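Local atomic coordinates of alpha-galacturonidase (Bacillus subtilis, PDB entry 3FEF), a protein that hydrolyses alpha-1,4-linked di-galacturonate to galacturonate as a family 4 glycosidase that depends on NAD+ and manganese. Residues Ala9-Gly14 against Asp77-Ser82. Residues are numbered along the deposited sequence; the frame is centred on the assembly and turned at random.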
loop_
_atom_site.group_PDB
_atom_site.type_symbol
_atom_site.label_atom_id
_atom_site.label_comp_id
_atom_site.label_asym_id
_atom_site.label_seq_id
_atom_site.Cartn_x
_atom_site.Cartn_y
_atom_site.Cartn_z
ATOM N N ALA A 9 -12.848 18.489 29.768
ATOM C CA ALA A 9 -11.994 19.655 29.695
ATOM C C ALA A 9 -12.419 20.421 28.452
ATOM O O ALA A 9 -12.588 19.842 27.381
ATOM C CB ALA A 9 -10.551 19.253 29.608
ATOM N N TYR A 10 -12.624 21.720 28.595
ATOM C CA TYR A 10 -13.039 22.524 27.459
ATOM C C TYR A 10 -12.007 23.594 27.145
ATOM O O TYR A 10 -11.878 24.555 27.895
ATOM C CB TYR A 10 -14.374 23.197 27.729
ATOM C CG TYR A 10 -15.022 23.612 26.449
ATOM C CD1 TYR A 10 -16.130 22.949 25.978
ATOM C CD2 TYR A 10 -14.473 24.613 25.667
ATOM C CE1 TYR A 10 -16.714 23.297 24.786
ATOM C CE2 TYR A 10 -15.051 24.970 24.474
ATOM C CZ TYR A 10 -16.171 24.298 24.038
ATOM O OH TYR A 10 -16.757 24.635 22.852
ATOM N N ILE A 11 -11.290 23.426 26.032
ATOM C CA ILE A 11 -10.298 24.393 25.585
ATOM C C ILE A 11 -10.918 25.379 24.592
ATOM O O ILE A 11 -11.354 25.008 23.497
ATOM C CB ILE A 11 -9.083 23.693 24.959
ATOM C CG1 ILE A 11 -8.510 22.680 25.942
ATOM C CG2 ILE A 11 -8.038 24.722 24.549
ATOM C CD1 ILE A 11 -7.463 21.775 25.359
ATOM N N GLY A 12 -10.961 26.645 25.002
ATOM C CA GLY A 12 -11.687 27.680 24.300
ATOM C C GLY A 12 -12.959 27.904 25.087
ATOM O O GLY A 12 -13.988 28.342 24.535
ATOM N N GLY A 13 -12.881 27.611 26.389
ATOM C CA GLY A 13 -14.041 27.658 27.292
ATOM C C GLY A 13 -14.734 29.003 27.483
ATOM O O GLY A 13 -15.722 29.106 28.228
ATOM N N GLY A 14 -14.226 30.035 26.816
ATOM C CA GLY A 14 -14.874 31.336 26.827
ATOM C C GLY A 14 -15.751 31.450 25.592
ATOM O O GLY A 14 -16.409 32.468 25.370
ATOM N N ASP A 77 -11.920 13.067 30.912
ATOM C CA ASP A 77 -12.368 11.928 30.101
ATOM C C ASP A 77 -12.552 12.357 28.650
ATOM O O ASP A 77 -12.328 11.585 27.713
ATOM C CB ASP A 77 -13.703 11.380 30.631
ATOM C CG ASP A 77 -13.624 10.961 32.088
ATOM O OD1 ASP A 77 -12.858 10.028 32.390
ATOM O OD2 ASP A 77 -14.315 11.565 32.932
ATOM N N ILE A 78 -12.953 13.610 28.477
ATOM C CA ILE A 78 -13.223 14.163 27.170
ATOM C C ILE A 78 -12.524 15.510 27.109
ATOM O O ILE A 78 -12.485 16.224 28.115
ATOM C CB ILE A 78 -14.739 14.379 26.972
ATOM C CG1 ILE A 78 -15.493 13.046 27.120
ATOM C CG2 ILE A 78 -15.020 15.045 25.648
ATOM C CD1 ILE A 78 -15.167 12.008 26.052
ATOM N N VAL A 79 -11.944 15.826 25.948
ATOM C CA VAL A 79 -11.354 17.151 25.679
ATOM C C VAL A 79 -11.997 17.735 24.430
ATOM O O VAL A 79 -11.938 17.150 23.341
ATOM C CB VAL A 79 -9.802 17.104 25.510
ATOM C CG1 VAL A 79 -9.242 18.498 25.345
ATOM C CG2 VAL A 79 -9.154 16.449 26.725
ATOM N N ILE A 80 -12.640 18.884 24.598
ATOM C CA ILE A 80 -13.251 19.581 23.496
ATOM C C ILE A 80 -12.402 20.800 23.194
ATOM O O ILE A 80 -11.960 21.506 24.111
ATOM C CB ILE A 80 -14.657 20.040 23.881
ATOM C CG1 ILE A 80 -15.515 18.821 24.243
ATOM C CG2 ILE A 80 -15.278 20.901 22.769
ATOM C CD1 ILE A 80 -16.834 19.208 24.800
ATOM N N ILE A 81 -12.159 21.038 21.909
ATOM C CA ILE A 81 -11.366 22.181 21.491
ATOM C C ILE A 81 -12.146 23.032 20.510
ATOM O O ILE A 81 -12.540 22.574 19.421
ATOM C CB ILE A 81 -10.045 21.771 20.808
ATOM C CG1 ILE A 81 -9.318 20.720 21.647
ATOM C CG2 ILE A 81 -9.176 23.018 20.556
ATOM C CD1 ILE A 81 -8.134 20.058 20.906
ATOM N N SER A 82 -12.350 24.279 20.904
ATOM C CA SER A 82 -13.018 25.234 20.071
ATOM C C SER A 82 -12.426 26.611 20.305
ATOM O O SER A 82 -12.972 27.401 21.077
ATOM C CB SER A 82 -14.493 25.252 20.436
ATOM O OG SER A 82 -15.070 26.434 19.973
#
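Ala9 and Ile11 grip residues 78-82 through four backbone hydrogen bonds, joining strands 9-11 and 78-81 in parallel, with their axes 4.8 Å apart and 16° from alignment. Ala9 N donates to Ile78 O and Ala9 O accepts from Ile80 N; Ile11 N donates to Ile80 O, and Ile11 O receives Ser82 N at 2.9 Å, a nearly straight bond at 177°. The backbone of Tyr10 bonds instead to Ala37 and Tyr39 of strand 34-39, as an inner strand must.

On one side of this strand pair Tyr10 meets Ile80. With CG anti to the backbone N (chi1 -160°), the phenol leans across the neighbouring strand, and Ile80 CB lies over its face in a CH-pi contact, 4.2 Å from the ring centroid. Ile80 CG2 sits over the same face, displaced toward Tyr10 CE1, 3.4 Å from it, while Tyr10 OH ends 3.4 Å from Ser82 CB. With an alanine here the ring is gone, which is likely to open a gap over Ile80 and toward helix 18-28 and to take away the phenol against which Ser82 CB rests. On the other side Ala9, Ile11, Val79 and Ile81 pack by aliphatic contacts: Ile11 CD1 reaches obliquely back to Val79 CG1 at 3.7 Å, and Ala9 packs more loosely beside Val79.

The strand end already runs into a type II beta turn, Tyr10 to Gly13, with Ile11 and Gly12 at its middle; a CB on Gly12 would collide with Ser82 O and press on the preceding carbonyl. This first strand and its glycine-rich loop are the classic start of a Rossmann-type dinucleotide-binding fold, here probably part of the NAD+ site. Helix 18-28 covers the tyrosine side through Trp18, Ala19 and Leu22, helix 69-73 the aliphatic one through Leu69 and Leu73, and strands 34-39 and 141-144 flank the pair within the parallel sheet.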